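Local coordinates for protein xyloglucan-specific endo-beta-1,4-glucanase GH12 (Aspergillus niveus, PDB 4NPR) that probably catalyses the endohydrolysis of beta-1,4-glucosidic linkages in xyloglucan, retaining the beta-configuration of the glycosyl residues, at residues N66-N71 with A87-Q92; W74-G79 with T223-G228; I104-K109 with V121-F126; I152-S157 with L173-S178; I167-Y172 with F184-T189. All blocks are in the same frame, centred on the assembly; numbering follows the deposited sequence.

All five contacts belong to one beta-jelly roll, a sandwich of two curved sheets; the larger, nine-stranded one probably lines the substrate cleft with its concave face, as in other family 12 enzymes. Contacts 1 and 3 cross the core between the sheets, centres about 10 Å apart; beyond the six-stranded sheet Thr-67 binds a sulfate that Thr-107 approaches weakly. Contact 2 shares strand 67-77 with contact 1, and Ala-87 O lies 3.2 Å from Thr-223 N, a probable hydrogen bond. Contacts 4 and 5 lie toward the other end of the nine-stranded sheet, centres about 27 and 23 Å from that of contact 1. Both use strand 167-176, and Tyr-172 packs on Ser-153.

Contact 1. Residues N66-N71 with A87-Q92; sequences NTIVWN and ANAALQ. With SO4 (sulfate ion), chain C.
Trp-70 stands over the backbone of Ala-87, Asn-88 and Ala-89, spanning the gap between two sheets whose strands 67-71 and 87-91 run nearly antiparallel (162°) with their axes 8.9 Å apart. CG sits between the backbone N and the carbonyl carbon (chi1 62°), which directs the benzo end across the core to pack on backbone, Trp-70 CH2 3.6 Å from Ala-87 O. Among side chains, Trp-70 CZ3 makes an apolar contact with Ala-87 CB at 4.4 Å. Trp-70 NE1 lies 4.0 Å from Ala-89 CB, a methyl that Ile-68 CG2 also approaches, at 4.4 Å. At the rim, Asn-66 ND2 makes a loose van der Waals approach to Leu-91 CD1 at 4.4 Å.

Polar groups find their partners elsewhere. Asn-88 ND2 is held by Phe-86 O. On the other side of the six-stranded sheet, Thr-67 OG1 donates to sulfate O2 (2.7 Å); Ser-239 OG binds the same ion, which probably came from the crystallisation liquor.

The two segments therefore share no hydrogen bond: a large indole, with Ile-68 beside it, packs over small alanines, while polar links between the layers are made at Asn-66, to Tyr-39 OH and Asn-38 ND2.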
# COMPACT_ATOMS: atom_id res chain seq x y z
N ASN A 66 -3.30 10.92 -15.44
CA ASN A 66 -3.56 10.24 -14.16
C ASN A 66 -2.32 9.68 -13.47
O ASN A 66 -2.44 8.80 -12.65
CB ASN A 66 -4.63 9.15 -14.31
CG ASN A 66 -5.48 9.02 -13.03
OD1 ASN A 66 -5.84 10.03 -12.39
ND2 ASN A 66 -5.78 7.78 -12.66
N THR A 67 -1.15 10.26 -13.76
CA THR A 67 0.14 9.85 -13.19
C THR A 67 0.71 10.84 -12.17
O THR A 67 0.96 11.99 -12.49
CB THR A 67 1.16 9.71 -14.33
OG1 THR A 67 0.65 8.77 -15.27
CG2 THR A 67 2.51 9.24 -13.84
N ILE A 68 0.94 10.37 -10.95
CA ILE A 68 1.42 11.23 -9.87
C ILE A 68 2.89 10.90 -9.58
O ILE A 68 3.29 9.74 -9.71
CB ILE A 68 0.55 11.15 -8.60
CG1 ILE A 68 1.05 12.11 -7.51
CG2 ILE A 68 0.49 9.73 -8.03
CD1 ILE A 68 0.02 12.41 -6.43
N VAL A 69 3.68 11.95 -9.29
CA VAL A 69 5.10 11.86 -8.94
C VAL A 69 5.24 12.49 -7.56
O VAL A 69 4.80 13.62 -7.33
CB VAL A 69 5.96 12.64 -10.01
CG1 VAL A 69 7.47 12.59 -9.72
CG2 VAL A 69 5.63 12.12 -11.43
N TRP A 70 5.78 11.74 -6.61
CA TRP A 70 5.91 12.24 -5.24
C TRP A 70 7.01 11.53 -4.52
O TRP A 70 7.62 10.59 -5.07
CB TRP A 70 4.61 12.05 -4.45
CG TRP A 70 4.12 10.61 -4.26
CD1 TRP A 70 3.46 9.83 -5.18
CD2 TRP A 70 4.21 9.81 -3.06
NE1 TRP A 70 3.13 8.60 -4.62
CE2 TRP A 70 3.57 8.57 -3.32
CE3 TRP A 70 4.74 10.03 -1.80
CZ2 TRP A 70 3.48 7.57 -2.36
CZ3 TRP A 70 4.65 9.04 -0.85
CH2 TRP A 70 4.04 7.83 -1.13
N ASN A 71 7.25 11.97 -3.27
CA ASN A 71 8.15 11.28 -2.37
C ASN A 71 7.89 11.52 -0.90
O ASN A 71 7.13 12.42 -0.50
CB ASN A 71 9.61 11.65 -2.67
CG ASN A 71 9.98 13.03 -2.17
OD1 ASN A 71 9.85 13.35 -0.97
ND2 ASN A 71 10.47 13.87 -3.10
N ALA A 87 2.37 6.78 4.46
CA ALA A 87 2.24 7.80 3.46
C ALA A 87 2.00 7.10 2.13
O ALA A 87 2.74 6.21 1.77
CB ALA A 87 3.51 8.61 3.37
N ASN A 88 0.97 7.55 1.42
CA ASN A 88 0.44 6.86 0.27
C ASN A 88 -0.32 7.83 -0.58
O ASN A 88 -0.80 8.87 -0.12
CB ASN A 88 -0.54 5.78 0.71
CG ASN A 88 -1.78 6.35 1.37
OD1 ASN A 88 -2.84 6.46 0.76
ND2 ASN A 88 -1.64 6.73 2.63
N ALA A 89 -0.44 7.47 -1.84
CA ALA A 89 -1.42 8.09 -2.73
C ALA A 89 -2.70 7.20 -2.80
O ALA A 89 -2.62 6.04 -3.16
CB ALA A 89 -0.83 8.23 -4.12
N ALA A 90 -3.87 7.79 -2.51
CA ALA A 90 -5.17 7.12 -2.54
C ALA A 90 -6.02 7.63 -3.70
O ALA A 90 -6.22 8.84 -3.90
CB ALA A 90 -5.90 7.35 -1.22
N LEU A 91 -6.54 6.70 -4.46
CA LEU A 91 -7.36 7.03 -5.60
C LEU A 91 -8.74 7.35 -5.08
O LEU A 91 -9.24 6.64 -4.22
CB LEU A 91 -7.45 5.83 -6.52
CG LEU A 91 -8.27 6.05 -7.78
CD1 LEU A 91 -7.51 7.00 -8.69
CD2 LEU A 91 -8.58 4.71 -8.46
N GLN A 92 -9.36 8.39 -5.63
CA GLN A 92 -10.71 8.83 -5.28
C GLN A 92 -11.65 8.35 -6.37
O GLN A 92 -11.55 8.71 -7.52
CB GLN A 92 -10.75 10.35 -5.17
CG GLN A 92 -9.68 10.92 -4.24
CD GLN A 92 -9.80 10.36 -2.80
OE1 GLN A 92 -8.94 9.61 -2.32
NE2 GLN A 92 -10.86 10.72 -2.12
S SO4 C . 0.94 5.54 -16.98
O1 SO4 C . 1.52 4.18 -16.92
O2 SO4 C . 1.24 6.20 -15.68
O3 SO4 C . 1.60 6.27 -18.10
O4 SO4 C . -0.54 5.50 -17.21

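Contact 2. Residues W74-G79 with T223-G228; sequences WSWSGG and TEPFSG
Pro-225 is applied to two indoles at once. Its CB lies over one face of Trp-74, 3.4 Å from the centroid of the six-membered ring and 16° off the normal, a close CH-pi contact. Its CG turns instead to Trp-76, 3.9 Å from CD1. At the rim of the Trp-74 ring, near its plane, comes the backbone of the corner: Trp-74 CH2 is 3.4 Å from Ser-227 O.

Alongside these rings the two backbones pair briefly. Trp-76 and Gly-228 form an antiparallel hydrogen-bonded pair, Trp-76 N to Gly-228 O and Gly-228 N to Trp-76 O both measuring 3.0 Å. Ser-75 CA adds a CA-H...O contact to Gly-228 O (3.3 Å). Gly-228 has a phi of 144°, suited to glycine, and Trp-74 lies close against it (CZ3 to Gly-228 N, 3.6 Å), where a side chain would be tight.

A second shell positions the pieces. The N-H of each indole helps to fix its rotation, Trp-74 NE1 bonding to Tyr-112 OH and Trp-76 NE1 to Gln-56 OE1. Lys-84 NZ gathers the carbonyls of Gly-78, Gly-79 and Phe-226, tying the turn after strand 74-77 to the bulge at Phe-226.

Phe-226 and Ser-227 both face Val-118, a classic beta bulge, and at Ser-227 the chain turns a corner out of the sheet holding strand 215-226 to meet strand 67-77 of the other: a crossing between the layers of a beta-jelly roll.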
# COMPACT_ATOMS: atom_id res chain seq x y z
N TRP A 74 12.18 10.27 5.71
CA TRP A 74 11.92 9.91 7.07
C TRP A 74 13.09 9.33 7.80
O TRP A 74 14.01 8.80 7.20
CB TRP A 74 10.71 8.92 7.16
CG TRP A 74 10.83 7.59 6.40
CD1 TRP A 74 10.34 7.32 5.15
CD2 TRP A 74 11.45 6.37 6.86
NE1 TRP A 74 10.62 6.02 4.79
CE2 TRP A 74 11.31 5.42 5.81
CE3 TRP A 74 12.08 6.00 8.03
CZ2 TRP A 74 11.77 4.12 5.93
CZ3 TRP A 74 12.56 4.68 8.14
CH2 TRP A 74 12.41 3.76 7.08
N SER A 75 13.05 9.47 9.13
CA SER A 75 13.86 8.68 10.01
C SER A 75 12.97 8.30 11.17
O SER A 75 12.22 9.14 11.66
CB SER A 75 15.02 9.49 10.57
OG SER A 75 15.84 9.98 9.52
N TRP A 76 13.07 7.04 11.60
CA TRP A 76 12.31 6.49 12.73
C TRP A 76 13.17 5.51 13.51
O TRP A 76 14.00 4.78 12.94
CB TRP A 76 11.07 5.73 12.24
CG TRP A 76 10.04 6.55 11.60
CD1 TRP A 76 9.65 6.48 10.32
CD2 TRP A 76 9.25 7.55 12.21
NE1 TRP A 76 8.66 7.40 10.07
CE2 TRP A 76 8.38 8.06 11.24
CE3 TRP A 76 9.19 8.06 13.50
CZ2 TRP A 76 7.47 9.07 11.49
CZ3 TRP A 76 8.26 9.09 13.77
CH2 TRP A 76 7.42 9.58 12.77
N SER A 77 12.98 5.50 14.81
CA SER A 77 13.59 4.43 15.59
C SER A 77 12.74 4.08 16.77
O SER A 77 11.77 4.80 17.07
CB SER A 77 15.01 4.75 15.99
OG SER A 77 15.01 5.79 16.90
N GLY A 78 13.05 2.92 17.37
CA GLY A 78 12.21 2.24 18.39
C GLY A 78 10.96 1.55 17.88
O GLY A 78 10.70 1.46 16.66
N GLY A 79 10.13 1.10 18.82
CA GLY A 79 8.95 0.31 18.50
C GLY A 79 9.20 -0.76 17.46
O GLY A 79 8.56 -0.77 16.42
N THR A 223 4.35 3.50 1.28
CA THR A 223 5.33 2.73 2.00
C THR A 223 5.02 2.74 3.51
O THR A 223 4.55 3.76 4.03
CB THR A 223 6.76 3.28 1.75
OG1 THR A 223 7.72 2.56 2.54
CG2 THR A 223 6.81 4.71 2.07
N GLU A 224 5.29 1.61 4.19
CA GLU A 224 5.14 1.50 5.67
C GLU A 224 6.50 1.27 6.28
O GLU A 224 7.06 0.18 6.18
CB GLU A 224 4.25 0.31 6.09
CG GLU A 224 2.77 0.50 5.87
CD GLU A 224 1.94 -0.76 6.23
OE1 GLU A 224 2.45 -1.88 6.00
OE2 GLU A 224 0.77 -0.64 6.69
N PRO A 225 7.05 2.30 6.91
CA PRO A 225 8.34 2.14 7.56
C PRO A 225 8.28 1.67 9.02
O PRO A 225 7.37 2.05 9.77
CB PRO A 225 8.91 3.54 7.48
CG PRO A 225 7.73 4.42 7.58
CD PRO A 225 6.66 3.71 6.79
N PHE A 226 9.27 0.87 9.43
CA PHE A 226 9.42 0.45 10.82
C PHE A 226 10.59 1.21 11.49
O PHE A 226 10.44 1.75 12.57
CB PHE A 226 9.58 -1.07 10.90
CG PHE A 226 8.38 -1.86 10.35
CD1 PHE A 226 8.14 -1.98 8.98
CD2 PHE A 226 7.53 -2.55 11.21
CE1 PHE A 226 7.08 -2.76 8.48
CE2 PHE A 226 6.45 -3.31 10.72
CZ PHE A 226 6.23 -3.42 9.36
N SER A 227 11.73 1.30 10.81
CA SER A 227 12.88 2.06 11.28
C SER A 227 13.94 2.25 10.21
O SER A 227 13.94 1.58 9.17
CB SER A 227 13.53 1.35 12.44
OG SER A 227 14.06 0.15 11.96
N GLY A 228 14.85 3.18 10.50
CA GLY A 228 15.91 3.62 9.60
C GLY A 228 16.20 5.12 9.75
O GLY A 228 15.53 5.82 10.50

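Contact 3. Residues I104-K109 with V121-F126; sequences IDSTWK and VAYDMF. With SO4 (sulfate ion), chain C.
In the hydrophobic core between the two sheets of the jelly roll, Trp-108 and Tyr-123 form a T-shaped pair, reaching from facing strands 105-109 and 121-126 whose axes stay 10.6 Å apart. The benzo edge of Trp-108 is directed at the face of Tyr-123, with ring centroids 4.9 Å apart and planes at 76°. Contact is closest between Trp-108 CE3 and Tyr-123 CE1, at 3.4 Å, toward the rim of the phenol. Trp-108 CG is anti to the backbone N (chi1 -162°), which carries the indole across to the opposite layer, where its CH2 meets Val-121 CG1 at 3.6 Å and Ala-122 O at 3.5 Å.

Running the opposite way, Tyr-123 brings its hydroxyl to strand 105-109. Tyr-123 OH donates to Ser-106 OG over 2.8 Å, the serine oxygen lying near the plane of the phenol ring. Ser-106 OG is bonded in turn to Ser-239 O. Beyond the indole, Tyr-238 makes another edge-to-face contact with Trp-108, and Trp-110 also meets it. Across the sheet from this core, Thr-107 OG1 lies 3.3 Å from sulfate O1, a weak approach, and is bonded to Ser-194 OG.

The buried phenol is thus satisfied by a relay of hydroxyl to hydroxyl to backbone carbonyl, which helps to hold it in place, while the indole edge against one phenol face, with Val-121, supplies apolar cohesion between the layers.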
# COMPACT_ATOMS: atom_id res chain seq x y z
N ILE A 104 -8.42 -3.05 -12.94
CA ILE A 104 -7.70 -2.07 -12.11
C ILE A 104 -6.25 -1.93 -12.59
O ILE A 104 -5.32 -2.38 -11.91
CB ILE A 104 -7.72 -2.50 -10.64
CG1 ILE A 104 -9.08 -3.03 -10.22
CG2 ILE A 104 -7.32 -1.35 -9.72
CD1 ILE A 104 -9.00 -3.68 -8.86
N ASP A 105 -6.05 -1.34 -13.77
CA ASP A 105 -4.70 -1.20 -14.32
C ASP A 105 -3.87 -0.24 -13.46
O ASP A 105 -4.35 0.81 -13.09
CB ASP A 105 -4.74 -0.69 -15.77
CG ASP A 105 -5.45 -1.69 -16.75
OD1 ASP A 105 -5.81 -2.84 -16.37
OD2 ASP A 105 -5.66 -1.28 -17.93
N SER A 106 -2.63 -0.61 -13.11
CA SER A 106 -1.74 0.29 -12.35
C SER A 106 -0.31 0.22 -12.85
O SER A 106 0.16 -0.85 -13.18
CB SER A 106 -1.74 -0.10 -10.85
OG SER A 106 -0.97 0.81 -10.05
N THR A 107 0.40 1.34 -12.83
CA THR A 107 1.83 1.32 -13.13
C THR A 107 2.57 2.09 -12.05
O THR A 107 2.15 3.18 -11.69
CB THR A 107 2.13 1.93 -14.54
OG1 THR A 107 1.52 1.13 -15.58
CG2 THR A 107 3.69 2.03 -14.79
N TRP A 108 3.68 1.55 -11.58
CA TRP A 108 4.37 2.09 -10.43
C TRP A 108 5.84 1.86 -10.63
O TRP A 108 6.25 0.76 -10.92
CB TRP A 108 3.92 1.37 -9.14
CG TRP A 108 4.21 2.05 -7.82
CD1 TRP A 108 4.75 3.30 -7.63
CD2 TRP A 108 3.86 1.57 -6.51
NE1 TRP A 108 4.82 3.59 -6.28
CE2 TRP A 108 4.25 2.55 -5.59
CE3 TRP A 108 3.25 0.41 -6.05
CZ2 TRP A 108 4.08 2.40 -4.23
CZ3 TRP A 108 3.07 0.25 -4.70
CH2 TRP A 108 3.48 1.25 -3.80
N LYS A 109 6.61 2.92 -10.46
CA LYS A 109 8.02 2.87 -10.38
C LYS A 109 8.47 3.58 -9.10
O LYS A 109 8.09 4.75 -8.86
CB LYS A 109 8.60 3.60 -11.61
CG LYS A 109 10.10 3.88 -11.53
CD LYS A 109 10.84 2.55 -11.37
CE LYS A 109 12.31 2.69 -11.68
NZ LYS A 109 12.99 3.24 -10.49
N VAL A 121 6.88 -1.55 0.78
CA VAL A 121 6.29 -0.78 -0.30
C VAL A 121 5.12 -1.61 -0.81
O VAL A 121 5.30 -2.74 -1.22
CB VAL A 121 7.28 -0.52 -1.46
CG1 VAL A 121 6.68 0.45 -2.48
CG2 VAL A 121 8.60 0.03 -0.92
N ALA A 122 3.93 -1.03 -0.82
CA ALA A 122 2.72 -1.80 -0.85
C ALA A 122 1.57 -0.99 -1.40
O ALA A 122 1.47 0.23 -1.15
CB ALA A 122 2.40 -2.26 0.56
N TYR A 123 0.75 -1.68 -2.21
CA TYR A 123 -0.64 -1.36 -2.40
C TYR A 123 -1.38 -1.85 -1.16
O TYR A 123 -1.04 -2.90 -0.60
CB TYR A 123 -1.29 -2.06 -3.59
CG TYR A 123 -0.73 -1.72 -4.93
CD1 TYR A 123 0.41 -2.38 -5.41
CD2 TYR A 123 -1.31 -0.77 -5.72
CE1 TYR A 123 0.94 -2.07 -6.66
CE2 TYR A 123 -0.81 -0.47 -6.97
CZ TYR A 123 0.33 -1.10 -7.44
OH TYR A 123 0.83 -0.80 -8.71
N ASP A 124 -2.40 -1.06 -0.79
CA ASP A 124 -3.38 -1.37 0.22
C ASP A 124 -4.80 -1.12 -0.32
O ASP A 124 -5.19 0.01 -0.55
CB ASP A 124 -3.11 -0.47 1.41
CG ASP A 124 -3.39 -1.15 2.71
OD1 ASP A 124 -3.74 -2.35 2.70
OD2 ASP A 124 -3.25 -0.48 3.76
N MET A 125 -5.55 -2.19 -0.56
CA MET A 125 -6.89 -2.12 -1.10
C MET A 125 -7.90 -2.73 -0.13
O MET A 125 -7.69 -3.81 0.41
CB MET A 125 -6.95 -2.88 -2.40
CG MET A 125 -5.98 -2.36 -3.44
SD MET A 125 -6.10 -3.42 -4.89
CE MET A 125 -4.95 -4.70 -4.42
N PHE A 126 -9.02 -2.05 0.04
CA PHE A 126 -9.94 -2.33 1.09
C PHE A 126 -11.31 -2.69 0.53
O PHE A 126 -11.77 -2.06 -0.44
CB PHE A 126 -10.05 -1.09 1.94
CG PHE A 126 -8.84 -0.85 2.79
CD1 PHE A 126 -8.67 -1.55 3.97
CD2 PHE A 126 -7.86 0.05 2.37
CE1 PHE A 126 -7.55 -1.34 4.75
CE2 PHE A 126 -6.75 0.28 3.15
CZ PHE A 126 -6.59 -0.42 4.35
S SO4 C . 0.94 5.54 -16.98
O1 SO4 C . 1.52 4.18 -16.92
O2 SO4 C . 1.24 6.20 -15.68
O3 SO4 C . 1.60 6.27 -18.10
O4 SO4 C . -0.54 5.50 -17.21

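Contact 4. Residues I152-S157 with L173-S178; sequences ISSTGS and LGPNGS
Ser-154 and Leu-173 close the tight half of this contact. Ser-154 N donates to Leu-173 O over 3.0 Å with a fairly straight N-H...O angle of 161°, and Ser-153 CA lends the same oxygen a CA-H...O contact at 3.5 Å. Gly-174, buried and lacking a side chain, allows the two backbones to come together here, its CA 4.2 Å from Ser-153 CA.

Toward solvent the packing thins, and water and internal bonds take over. Ile-152 crosses Asn-176 at about a right angle, its CD1 3.7 Å from Asn-176 ND2, whereas its CG2, anti to the backbone N, presses on Pro-175 O at 3.4 Å. One water bridges Ser-153 OG (2.6 Å), Ser-157 O and Leu-173 N, joining the loop to the strand for a second time. The loop also braces itself, since Thr-155 OG1 accepts from Ser-157 N (2.8 Å) in an ST turn. Ser-154 OG merely brushes Pro-175 CD at 3.6 Å.

The loop between strands 137-146 and 163-164 is in this way laid along the end of strand 167-176. From the neighbouring strand 179-186, Val-181 shares backbone bonding with Gly-174, and Leu-173 packs on Tyr-182.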
# COMPACT_ATOMS: atom_id res chain seq x y z
N ILE A 152 1.22 -8.97 8.59
CA ILE A 152 0.16 -9.58 9.36
C ILE A 152 0.04 -11.01 8.87
O ILE A 152 -0.03 -11.23 7.67
CB ILE A 152 -1.19 -8.90 9.08
CG1 ILE A 152 -1.10 -7.35 9.12
CG2 ILE A 152 -2.25 -9.40 10.04
CD1 ILE A 152 -0.69 -6.79 10.47
N SER A 153 0.02 -11.94 9.82
CA SER A 153 -0.08 -13.34 9.56
C SER A 153 -0.41 -14.02 10.89
O SER A 153 0.16 -13.71 11.89
CB SER A 153 1.25 -13.90 9.02
OG SER A 153 1.12 -15.28 8.71
N SER A 154 -1.34 -14.95 10.89
CA SER A 154 -1.57 -15.74 12.12
C SER A 154 -0.40 -16.64 12.41
O SER A 154 0.11 -16.62 13.51
CB SER A 154 -2.83 -16.56 12.01
OG SER A 154 -3.87 -15.63 11.76
N THR A 155 0.03 -17.43 11.44
CA THR A 155 1.10 -18.39 11.70
C THR A 155 2.50 -17.80 11.53
O THR A 155 3.45 -18.41 11.92
CB THR A 155 1.02 -19.57 10.73
OG1 THR A 155 1.35 -19.08 9.43
CG2 THR A 155 -0.42 -20.23 10.73
N GLY A 156 2.65 -16.62 10.93
CA GLY A 156 3.96 -16.19 10.44
C GLY A 156 4.43 -16.81 9.10
O GLY A 156 5.43 -16.37 8.56
N SER A 157 3.72 -17.81 8.57
CA SER A 157 4.13 -18.55 7.37
C SER A 157 3.15 -18.32 6.28
O SER A 157 2.00 -18.05 6.57
CB SER A 157 4.11 -20.05 7.61
OG SER A 157 5.18 -20.44 8.41
N LEU A 173 -2.16 -14.48 5.60
CA LEU A 173 -3.45 -14.10 6.10
C LEU A 173 -3.48 -13.95 7.62
O LEU A 173 -2.98 -14.80 8.35
CB LEU A 173 -4.46 -15.15 5.69
CG LEU A 173 -5.89 -15.09 6.27
CD1 LEU A 173 -6.56 -13.80 5.85
CD2 LEU A 173 -6.63 -16.31 5.77
N GLY A 174 -4.11 -12.90 8.09
CA GLY A 174 -4.27 -12.69 9.53
C GLY A 174 -5.20 -11.54 9.80
O GLY A 174 -5.46 -10.73 8.92
N PRO A 175 -5.73 -11.47 11.00
CA PRO A 175 -6.56 -10.33 11.36
C PRO A 175 -5.75 -9.13 11.88
O PRO A 175 -4.66 -9.32 12.44
CB PRO A 175 -7.40 -10.89 12.51
CG PRO A 175 -6.45 -11.84 13.21
CD PRO A 175 -5.70 -12.49 12.07
N ASN A 176 -6.30 -7.93 11.71
CA ASN A 176 -5.75 -6.71 12.29
C ASN A 176 -6.90 -5.74 12.32
O ASN A 176 -7.81 -5.78 11.46
CB ASN A 176 -4.63 -6.18 11.42
CG ASN A 176 -3.83 -5.06 12.07
OD1 ASN A 176 -3.75 -4.91 13.28
ND2 ASN A 176 -3.21 -4.24 11.22
N GLY A 177 -6.93 -4.88 13.32
CA GLY A 177 -8.12 -4.05 13.53
C GLY A 177 -9.31 -4.97 13.70
O GLY A 177 -9.23 -6.06 14.40
N SER A 178 -10.40 -4.62 13.02
CA SER A 178 -11.55 -5.52 12.95
C SER A 178 -11.78 -6.03 11.51
O SER A 178 -12.90 -6.11 11.07
CB SER A 178 -12.78 -4.87 13.60
OG SER A 178 -13.09 -3.70 12.90
O HOH W 1 -0.15 -16.29 6.74

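Contact 5. Residues I167-Y172 with F184-T189; sequences IKFNLY and FVAQST
Phe-169 and Phe-184 form a T-shaped pair on one face of the antiparallel beta hairpin built from strands 167-176 and 179-186. The edge of Phe-184 is turned to the face of Phe-169, with centroids 5.7 Å apart and planes almost perpendicular at 86°; Phe-184 CB also sits over that ring, 3.5 Å from Phe-169 CD1. Leu-171 completes the row. Its CG is anti to the backbone N (chi1 178°), which runs the side chain beside Phe-184 in the same direction; CD1 then comes over the centre of that ring, 3.8 Å from the centroid. Ala-186 CB touches Ile-167 CG2 at 3.8 Å and lies 3.8 Å from Phe-169 CE1. Helix 198-207 packs on this apolar row, Phe-200 meeting both phenylalanine rings.

Between the strands, Asn-170 and Val-185 make an antiparallel hydrogen-bonded pair, Asn-170 N to Val-185 O and Val-185 N to Asn-170 O both measuring 2.8 Å. Gln-187 N donates to Lys-168 O, extending the ladder just past the strand end.

On the face of Asn-170 and Val-185, Tyr-172 crosses Val-185 obliquely, its CE2 3.6 Å from Val-185 CG2. Lys-168 lays its CG against Gln-187 OE1. The amides of Gln-187 and Asn-170 are steeply inclined to each other: Gln-187 NE2 donates within its own amide plane to Asn-170 OD1 at 2.9 Å, approaching from above the acceptor's carbonyl plane, 48° out of it.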
# COMPACT_ATOMS: atom_id res chain seq x y z
N ILE A 167 4.09 -12.23 -11.20
CA ILE A 167 5.06 -12.17 -10.09
C ILE A 167 4.71 -13.27 -9.11
O ILE A 167 3.55 -13.46 -8.79
CB ILE A 167 4.91 -10.83 -9.31
CG1 ILE A 167 5.30 -9.63 -10.16
CG2 ILE A 167 5.73 -10.84 -8.01
CD1 ILE A 167 4.95 -8.31 -9.52
N LYS A 168 5.73 -13.96 -8.61
CA LYS A 168 5.56 -14.99 -7.57
C LYS A 168 5.49 -14.34 -6.19
O LYS A 168 6.31 -13.52 -5.82
CB LYS A 168 6.68 -15.99 -7.62
CG LYS A 168 6.31 -17.41 -7.13
CD LYS A 168 6.98 -18.48 -8.03
CE LYS A 168 7.36 -19.78 -7.28
NZ LYS A 168 6.23 -20.36 -6.49
N PHE A 169 4.45 -14.70 -5.46
CA PHE A 169 4.13 -14.14 -4.16
C PHE A 169 4.16 -15.20 -3.07
O PHE A 169 3.77 -16.33 -3.31
CB PHE A 169 2.73 -13.53 -4.23
CG PHE A 169 2.69 -12.21 -4.95
CD1 PHE A 169 3.16 -11.07 -4.33
CD2 PHE A 169 2.21 -12.12 -6.21
CE1 PHE A 169 3.15 -9.85 -4.98
CE2 PHE A 169 2.20 -10.92 -6.86
CZ PHE A 169 2.65 -9.78 -6.25
N ASN A 170 4.64 -14.83 -1.89
CA ASN A 170 4.24 -15.51 -0.68
C ASN A 170 2.94 -14.85 -0.19
O ASN A 170 2.88 -13.65 -0.03
CB ASN A 170 5.26 -15.34 0.41
CG ASN A 170 6.53 -16.10 0.15
OD1 ASN A 170 6.56 -17.15 -0.48
ND2 ASN A 170 7.61 -15.56 0.66
N LEU A 171 1.92 -15.65 0.10
CA LEU A 171 0.64 -15.12 0.57
C LEU A 171 0.42 -15.37 2.05
O LEU A 171 0.50 -16.49 2.50
CB LEU A 171 -0.52 -15.74 -0.22
CG LEU A 171 -1.92 -15.27 0.26
CD1 LEU A 171 -2.00 -13.75 0.20
CD2 LEU A 171 -3.08 -15.88 -0.53
N TYR A 172 0.04 -14.32 2.77
CA TYR A 172 -0.22 -14.34 4.18
C TYR A 172 -1.64 -13.95 4.51
O TYR A 172 -2.24 -13.13 3.82
CB TYR A 172 0.73 -13.36 4.85
CG TYR A 172 2.14 -13.74 4.61
CD1 TYR A 172 2.78 -14.65 5.43
CD2 TYR A 172 2.81 -13.25 3.52
CE1 TYR A 172 4.07 -15.05 5.20
CE2 TYR A 172 4.10 -13.64 3.25
CZ TYR A 172 4.75 -14.54 4.09
OH TYR A 172 6.08 -14.96 3.80
N PHE A 184 0.06 -10.17 -0.11
CA PHE A 184 0.83 -10.79 -1.16
C PHE A 184 2.19 -10.14 -1.07
O PHE A 184 2.33 -8.94 -1.23
CB PHE A 184 0.22 -10.51 -2.53
CG PHE A 184 -1.11 -11.16 -2.75
CD1 PHE A 184 -2.25 -10.62 -2.20
CD2 PHE A 184 -1.23 -12.30 -3.52
CE1 PHE A 184 -3.47 -11.21 -2.40
CE2 PHE A 184 -2.45 -12.91 -3.73
CZ PHE A 184 -3.57 -12.36 -3.16
N VAL A 185 3.21 -10.93 -0.77
CA VAL A 185 4.53 -10.40 -0.59
C VAL A 185 5.43 -10.97 -1.66
O VAL A 185 5.67 -12.21 -1.71
CB VAL A 185 5.09 -10.79 0.78
CG1 VAL A 185 6.52 -10.25 0.92
CG2 VAL A 185 4.18 -10.27 1.91
N ALA A 186 5.90 -10.10 -2.55
CA ALA A 186 6.67 -10.57 -3.69
C ALA A 186 7.98 -11.20 -3.22
O ALA A 186 8.63 -10.69 -2.31
CB ALA A 186 6.94 -9.44 -4.65
N GLN A 187 8.32 -12.34 -3.80
CA GLN A 187 9.56 -13.06 -3.46
C GLN A 187 10.86 -12.31 -3.85
O GLN A 187 11.88 -12.50 -3.19
CB GLN A 187 9.54 -14.46 -4.10
CG GLN A 187 8.41 -15.29 -3.54
CD GLN A 187 8.43 -16.77 -3.92
OE1 GLN A 187 8.96 -17.20 -4.96
NE2 GLN A 187 7.81 -17.55 -3.07
N SER A 188 10.83 -11.52 -4.92
CA SER A 188 11.92 -10.60 -5.26
C SER A 188 11.43 -9.19 -5.10
O SER A 188 10.32 -8.86 -5.48
CB SER A 188 12.39 -10.76 -6.70
OG SER A 188 12.82 -12.09 -6.95
N THR A 189 12.28 -8.34 -4.56
CA THR A 189 12.03 -6.92 -4.57
C THR A 189 11.84 -6.44 -6.00
O THR A 189 12.69 -6.70 -6.83
CB THR A 189 13.22 -6.19 -4.01
OG1 THR A 189 13.37 -6.64 -2.66
CG2 THR A 189 13.04 -4.66 -4.15